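PDB 3OON: outer membrane protein (Tpn50) from Borrelia burgdorferi, which probably anchors the outer membrane to the cell wall by binding peptidoglycan through its OmpA-like C-terminal domain, the part described here. Local coordinates for residues N79-K83 / M84-D88; F26-L29 / Q30-K34. All coordinates share one frame; numbering follows the deposited sequence. Where two conformers were deposited one is given.

Contact 1 (N79-K83 / M84-D88)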
ATOM      1  N   ASN A  79      14.375 -13.206   5.340  1.00 31.21           N
ATOM      2  CA  ASN A  79      14.770 -13.855   6.592  1.00 32.92           C
ATOM      3  C   ASN A  79      14.021 -13.308   7.802  1.00 33.56           C
ATOM      4  O   ASN A  79      13.664 -14.065   8.708  1.00 34.59           O
ATOM      5  CB  ASN A  79      16.274 -13.750   6.822  1.00 33.37           C
ATOM      6  CG  ASN A  79      17.076 -14.681   5.924  1.00 34.87           C
ATOM      7  OD1 ASN A  79      16.533 -15.609   5.317  1.00 36.49           O
ATOM      8  ND2 ASN A  79      18.377 -14.430   5.833  1.00 35.30           N
ATOM      9  N   TYR A  80      13.782 -11.999   7.808  1.00 33.35           N
ATOM     10  CA  TYR A  80      13.042 -11.365   8.889  1.00 34.00           C
ATOM     11  C   TYR A  80      11.584 -11.808   8.876  1.00 33.79           C
ATOM     12  O   TYR A  80      11.021 -12.127   9.928  1.00 33.80           O
ATOM     13  CB  TYR A  80      13.157  -9.837   8.817  1.00 34.14           C
ATOM     14  CG  TYR A  80      12.446  -9.134   9.955  1.00 35.64           C
ATOM     15  CD1 TYR A  80      12.959  -9.167  11.253  1.00 37.57           C
ATOM     16  CD2 TYR A  80      11.253  -8.459   9.739  1.00 35.83           C
ATOM     17  CE1 TYR A  80      12.301  -8.533  12.297  1.00 39.36           C
ATOM     18  CE2 TYR A  80      10.593  -7.814  10.771  1.00 37.70           C
ATOM     19  CZ  TYR A  80      11.120  -7.856  12.049  1.00 39.13           C
ATOM     20  OH  TYR A  80      10.472  -7.221  13.083  1.00 40.47           O
ATOM     21  N   LEU A  81      10.994 -11.859   7.681  1.00 32.76           N
ATOM     22  CA  LEU A  81       9.633 -12.369   7.503  1.00 32.85           C
ATOM     23  C   LEU A  81       9.477 -13.832   7.943  1.00 34.16           C
ATOM     24  O   LEU A  81       8.438 -14.201   8.495  1.00 34.18           O
ATOM     25  CB  LEU A  81       9.156 -12.177   6.063  1.00 31.51           C
ATOM     26  CG  LEU A  81       9.074 -10.739   5.533  1.00 29.81           C
ATOM     27  CD1 LEU A  81       8.722 -10.756   4.058  1.00 29.03           C
ATOM     28  CD2 LEU A  81       8.052  -9.893   6.317  1.00 30.07           C
ATOM     29  N   ILE A  82      10.502 -14.645   7.677  0.50 35.03           N
ATOM     30  CA  ILE A  82      10.565 -16.024   8.170  0.50 36.73           C
ATOM     31  C   ILE A  82      10.545 -16.013   9.691  0.50 38.10           C
ATOM     32  O   ILE A  82       9.724 -16.687  10.323  0.50 38.65           O
ATOM     33  CB  ILE A  82      11.868 -16.733   7.729  0.50 36.80           C
ATOM     34  CG1 ILE A  82      11.983 -16.779   6.211  0.50 36.47           C
ATOM     35  CG2 ILE A  82      11.936 -18.141   8.318  0.50 37.75           C
ATOM     36  CD1 ILE A  82      10.873 -17.509   5.566  0.50 36.31           C
ATOM     37  N   LYS A  83      11.451 -15.223  10.263  1.00 38.85           N
ATOM     38  CA  LYS A  83      11.629 -15.112  11.717  1.00 41.20           C
ATOM     39  C   LYS A  83      10.344 -14.636  12.413  1.00 42.37           C
ATOM     40  O   LYS A  83      10.021 -15.089  13.523  1.00 43.24           O
ATOM     41  CB  LYS A  83      12.798 -14.168  12.016  1.00 41.40           C
ATOM     42  CG  LYS A  83      13.198 -14.046  13.490  1.00 44.14           C
ATOM     43  CD  LYS A  83      14.227 -12.927  13.652  1.00 46.34           C
ATOM     44  CE  LYS A  83      14.659 -12.738  15.090  1.00 48.93           C
ATOM     45  NZ  LYS A  83      15.778 -11.754  15.142  1.00 50.08           N
HETATM   46  N   MSE A  84       9.609 -13.744  11.748  1.00 42.42           N
HETATM   47  CA  MSE A  84       8.328 -13.237  12.251  1.00 43.29           C
HETATM   48  C   MSE A  84       7.185 -14.235  12.040  1.00 43.11           C
HETATM   49  O   MSE A  84       6.046 -13.968  12.434  1.00 43.08           O
HETATM   50  CB  MSE A  84       7.973 -11.898  11.596  1.00 43.41           C
HETATM   51  CG  MSE A  84       8.905 -10.732  11.944  1.00 45.72           C
HETATM   52 SE   MSE A  84       8.811 -10.077  13.785  0.70 52.61          SE
HETATM   53  CE  MSE A  84      10.212 -11.171  14.614  1.00 49.45           C
ATOM     54  N   LYS A  85       7.504 -15.366  11.411  1.00 42.33           N
ATOM     55  CA  LYS A  85       6.548 -16.425  11.078  1.00 42.34           C
ATOM     56  C   LYS A  85       5.368 -15.994  10.190  1.00 41.22           C
ATOM     57  O   LYS A  85       4.269 -16.536  10.308  1.00 41.15           O
ATOM     58  CB  LYS A  85       6.060 -17.148  12.350  1.00 43.72           C
ATOM     59  CG  LYS A  85       7.102 -18.059  12.988  1.00 45.92           C
ATOM     60  CD  LYS A  85       6.466 -19.372  13.445  1.00 49.80           C
ATOM     61  CE  LYS A  85       6.130 -20.269  12.240  1.00 51.31           C
ATOM     62  NZ  LYS A  85       4.985 -21.190  12.497  1.00 53.11           N
ATOM     63  N   VAL A  86       5.584 -15.025   9.297  1.00 39.88           N
ATOM     64  CA  VAL A  86       4.505 -14.633   8.376  1.00 38.99           C
ATOM     65  C   VAL A  86       4.551 -15.402   7.043  1.00 38.01           C
ATOM     66  O   VAL A  86       3.523 -15.582   6.383  1.00 37.95           O
ATOM     67  CB  VAL A  86       4.362 -13.082   8.186  1.00 38.91           C
ATOM     68  CG1 VAL A  86       4.337 -12.384   9.532  1.00 39.90           C
ATOM     69  CG2 VAL A  86       5.456 -12.516   7.329  1.00 38.36           C
ATOM     70  N   LYS A  87       5.740 -15.875   6.675  1.00 37.02           N
ATOM     71  CA  LYS A  87       5.910 -16.771   5.533  1.00 36.62           C
ATOM     72  C   LYS A  87       6.919 -17.871   5.897  1.00 37.21           C
ATOM     73  O   LYS A  87       7.789 -17.669   6.750  1.00 36.72           O
ATOM     74  CB  LYS A  87       6.377 -15.996   4.282  1.00 35.80           C
ATOM     75  CG  LYS A  87       5.324 -15.080   3.647  1.00 34.75           C
ATOM     76  CD  LYS A  87       4.216 -15.861   2.944  1.00 35.02           C
ATOM     77  CE  LYS A  87       2.903 -15.097   2.939  1.00 34.57           C
ATOM     78  NZ  LYS A  87       1.775 -15.979   2.521  1.00 35.90           N
ATOM     79  N   ASP A  88       6.778 -19.036   5.269  1.00 37.96           N
ATOM     80  CA  ASP A  88       7.788 -20.091   5.366  1.00 39.18           C
ATOM     81  C   ASP A  88       8.778 -19.952   4.218  1.00 38.41           C
ATOM     82  O   ASP A  88       8.460 -19.344   3.190  1.00 37.59           O
ATOM     83  CB  ASP A  88       7.133 -21.475   5.325  1.00 40.24           C
ATOM     84  CG  ASP A  88       6.282 -21.773   6.558  1.00 43.21           C
ATOM     85  OD1 ASP A  88       6.609 -21.304   7.675  1.00 46.00           O
ATOM     86  OD2 ASP A  88       5.280 -22.503   6.407  1.00 44.85           O
TER
HETATM   87  O   HOH W   1       8.201 -18.949   9.239  1.00 51.18           O
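The selenomethionine M84 folds over one face of the Y80 ring, four residues back in the last turn of helix 63-83. Its CG lies 3.8 Å from the centroid of that ring and 20° off the normal, a CH-pi contact displaced toward the rim on the hydroxyl side. The bend at chi2 (-69°) swings the selenium toward the hydroxyl end of the ring. There M84 SE makes an oblique Met-aromatic contact, 4.4 Å from the centroid of the Y80 ring, and it also lies 3.4 Å from Y80 OH. The tyrosine hydroxyl is itself hydrogen-bonded to D37 of helix 33-45, which fixes the far end of the ring.

Next to this pair the backbone closes the helix in a Schellman motif. M84 N keeps the regular helical bond to Y80 O, at 2.8 Å. K85 then leaves helical geometry with a positive phi of 58°: V86 N reaches L81 O at 3.1 Å, while K85 N donates to I82 O at 2.8 Å. The turn brings V86 CG2 to 3.8 Å from L81 CD2, an apolar touch that continues inward through L81 to I36, L43 and I51. On another side of the helix end, I82 CD1 in one of its two conformers lies against the backbone of K87 and D88, and a water bridges I82 O and K87 O. The K87 amine, turned away from the helix, is bound by the carbonyls of F46 and N49.

The helix therefore ends with the carbonyls of Y80, L81 and I82 each met by a backbone N-H group, whereas K87 N is buried with no partner in the model.

Contact 2 (F26-L29 / Q30-K34)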
ATOM      1  N   PHE A  26      24.239  -5.633   3.102  1.00 35.26           N
ATOM      2  CA  PHE A  26      22.883  -6.174   3.092  1.00 34.90           C
ATOM      3  C   PHE A  26      22.326  -6.164   4.517  1.00 35.63           C
ATOM      4  O   PHE A  26      21.430  -6.942   4.853  1.00 35.38           O
ATOM      5  CB  PHE A  26      22.838  -7.575   2.453  1.00 34.48           C
ATOM      6  CG  PHE A  26      23.851  -8.538   3.013  1.00 34.88           C
ATOM      7  CD1 PHE A  26      23.556  -9.304   4.140  1.00 35.47           C
ATOM      8  CD2 PHE A  26      25.096  -8.690   2.405  1.00 35.22           C
ATOM      9  CE1 PHE A  26      24.493 -10.193   4.660  1.00 36.24           C
ATOM     10  CE2 PHE A  26      26.031  -9.577   2.916  1.00 36.32           C
ATOM     11  CZ  PHE A  26      25.726 -10.332   4.048  1.00 36.18           C
ATOM     12  N   GLN A  27      22.869  -5.284   5.357  1.00 36.55           N
ATOM     13  CA  GLN A  27      22.381  -5.154   6.723  1.00 38.03           C
ATOM     14  C   GLN A  27      21.361  -4.018   6.828  1.00 37.57           C
ATOM     15  O   GLN A  27      21.639  -2.877   6.461  1.00 37.62           O
ATOM     16  CB  GLN A  27      23.538  -4.992   7.715  1.00 39.35           C
ATOM     17  CG  GLN A  27      23.296  -5.757   9.021  1.00 43.97           C
ATOM     18  CD  GLN A  27      24.563  -5.990   9.844  1.00 48.35           C
ATOM     19  OE1 GLN A  27      25.656  -6.197   9.306  1.00 50.05           O
ATOM     20  NE2 GLN A  27      24.409  -5.976  11.162  1.00 51.73           N
ATOM     21  N   ILE A  28      20.168  -4.366   7.294  1.00 37.70           N
ATOM     22  CA  ILE A  28      19.049  -3.434   7.448  1.00 37.66           C
ATOM     23  C   ILE A  28      19.262  -2.585   8.698  1.00 39.17           C
ATOM     24  O   ILE A  28      19.587  -3.120   9.758  1.00 39.71           O
ATOM     25  CB  ILE A  28      17.699  -4.218   7.581  1.00 37.28           C
ATOM     26  CG1 ILE A  28      17.480  -5.144   6.374  1.00 36.36           C
ATOM     27  CG2 ILE A  28      16.525  -3.270   7.727  1.00 36.54           C
ATOM     28  CD1 ILE A  28      16.592  -6.360   6.663  1.00 36.85           C
ATOM     29  N   LEU A  29      19.102  -1.264   8.573  1.00 39.84           N
ATOM     30  CA  LEU A  29      19.140  -0.377   9.744  1.00 41.11           C
ATOM     31  C   LEU A  29      18.024  -0.721  10.720  1.00 41.47           C
ATOM     32  O   LEU A  29      16.901  -1.031  10.314  1.00 40.29           O
ATOM     33  CB  LEU A  29      19.022   1.095   9.339  1.00 41.56           C
ATOM     34  CG  LEU A  29      20.313   1.885   9.110  1.00 42.66           C
ATOM     35  CD1 LEU A  29      20.962   1.497   7.783  1.00 43.22           C
ATOM     36  CD2 LEU A  29      20.028   3.370   9.145  1.00 43.02           C
ATOM     37  N   GLN A  30      18.352  -0.659  12.010  1.00 42.68           N
ATOM     38  CA  GLN A  30      17.438  -1.034  13.091  1.00 43.72           C
ATOM     39  C   GLN A  30      16.047  -0.403  12.964  1.00 42.97           C
ATOM     40  O   GLN A  30      15.027  -1.068  13.162  1.00 42.64           O
ATOM     41  CB  GLN A  30      18.064  -0.650  14.443  1.00 45.17           C
ATOM     42  CG  GLN A  30      17.199  -0.971  15.655  1.00 48.53           C
ATOM     43  CD  GLN A  30      17.239  -2.447  16.037  1.00 51.97           C
ATOM     44  OE1 GLN A  30      17.590  -3.309  15.227  1.00 53.58           O
ATOM     45  NE2 GLN A  30      16.884  -2.740  17.282  1.00 53.94           N
ATOM     46  N   LYS A  31      16.021   0.881  12.628  1.00 42.91           N
ATOM     47  CA  LYS A  31      14.783   1.647  12.568  1.00 43.02           C
ATOM     48  C   LYS A  31      13.829   1.176  11.467  1.00 41.59           C
ATOM     49  O   LYS A  31      12.654   1.550  11.475  1.00 41.41           O
ATOM     50  CB  LYS A  31      15.086   3.137  12.386  1.00 43.96           C
ATOM     51  CG  LYS A  31      15.721   3.482  11.040  1.00 45.21           C
ATOM     52  CD  LYS A  31      15.874   4.978  10.881  1.00 48.54           C
ATOM     53  CE  LYS A  31      16.496   5.314   9.549  1.00 49.04           C
ATOM     54  NZ  LYS A  31      17.002   6.718   9.527  1.00 50.48           N
ATOM     55  N   GLU A  32      14.330   0.367  10.532  1.00 40.26           N
ATOM     56  CA  GLU A  32      13.534  -0.063   9.381  1.00 38.95           C
ATOM     57  C   GLU A  32      12.645  -1.269   9.682  1.00 38.52           C
ATOM     58  O   GLU A  32      11.737  -1.580   8.911  1.00 37.84           O
ATOM     59  CB  GLU A  32      14.430  -0.364   8.159  1.00 38.80           C
ATOM     60  CG  GLU A  32      15.285   0.802   7.634  1.00 39.55           C
ATOM     61  CD  GLU A  32      14.456   1.918   7.029  1.00 41.62           C
ATOM     62  OE1 GLU A  32      13.723   2.585   7.785  1.00 44.36           O
ATOM     63  OE2 GLU A  32      14.532   2.136   5.804  1.00 41.11           O
ATOM     64  N   TYR A  33      12.900  -1.956  10.793  1.00 38.67           N
ATOM     65  CA  TYR A  33      12.150  -3.176  11.089  1.00 38.83           C
ATOM     66  C   TYR A  33      10.655  -2.933  11.300  1.00 38.04           C
ATOM     67  O   TYR A  33       9.837  -3.786  10.969  1.00 37.34           O
ATOM     68  CB  TYR A  33      12.779  -3.952  12.254  1.00 39.91           C
ATOM     69  CG  TYR A  33      14.056  -4.653  11.845  1.00 42.47           C
ATOM     70  CD1 TYR A  33      14.026  -5.719  10.950  1.00 43.93           C
ATOM     71  CD2 TYR A  33      15.288  -4.243  12.339  1.00 44.99           C
ATOM     72  CE1 TYR A  33      15.197  -6.363  10.556  1.00 45.80           C
ATOM     73  CE2 TYR A  33      16.469  -4.885  11.955  1.00 47.09           C
ATOM     74  CZ  TYR A  33      16.411  -5.942  11.065  1.00 46.76           C
ATOM     75  OH  TYR A  33      17.569  -6.575  10.679  1.00 48.85           O
ATOM     76  N   LYS A  34      10.311  -1.755  11.822  1.00 37.91           N
ATOM     77  CA  LYS A  34       8.919  -1.362  12.008  1.00 37.67           C
ATOM     78  C   LYS A  34       8.183  -1.274  10.654  1.00 35.82           C
ATOM     79  O   LYS A  34       7.014  -1.650  10.543  1.00 35.09           O
ATOM     80  CB  LYS A  34       8.857  -0.028  12.759  1.00 39.03           C
ATOM     81  CG  LYS A  34       7.466   0.398  13.223  1.00 42.71           C
ATOM     82  CD  LYS A  34       7.186  -0.031  14.670  1.00 47.46           C
ATOM     83  CE  LYS A  34       6.476   1.072  15.469  1.00 49.62           C
ATOM     84  NZ  LYS A  34       5.102   1.391  14.986  1.00 50.99           N
TER
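The turn that leads from the loop after strand 12-20 into helix 33-45 is built round the carbonyl of L29. E32 N donates to L29 O at 2.9 Å with an N-H...O angle of 160°. The E32 side chain lies against the same oxygen, with CB 3.3 Å from L29 O. This CB also packs against I28 CG2 at 3.6 Å, where the two side chains meet at a slant.

The CB of I28 is directed toward the following residues, and its CG2 lies over one face of the Y33 ring, near the rim and 4.3 Å above the plane. I28 CB sits 3.9 Å from Y33 OH and I28 CD1 4.1 Å from Y33 CE1, which places the isoleucine at the hydroxyl end of the ring. L29 and K31 lie side by side, pointing the same way, with L29 CD2 4.1 Å from K31 CE.

A bend at chi2 (-67°) leads the E32 carboxylate away from the turn, and its OE2 accepts a hydrogen bond from E20 N at the end of strand 12-20. One glutamate thus serves the turn through its backbone N-H and the strand through its carboxylate, tying the turn before helix 33-45 to the sheet.

How the contacts relate
Contacts 1 and 2 lie at the end of one helix and in the turn before another, with their centres about 15 Å apart. They meet through two tyrosines: Y80 CE1 of contact 1 is 3.6 Å from Y33 CD1 of contact 2, with the ring planes inclined at about 45°. The two rings thus join the apolar packing of M84 to that of I28. The D37 that holds Y80 OH lies one turn beyond Y33 on helix 33-45. Side chains of both contacts link the helices of the OmpA-like domain: Y80 and L81 pack on I36 of helix 33-45, and I28 packs on A76 and I77 of helix 63-83. Neither contact contains a bound ligand.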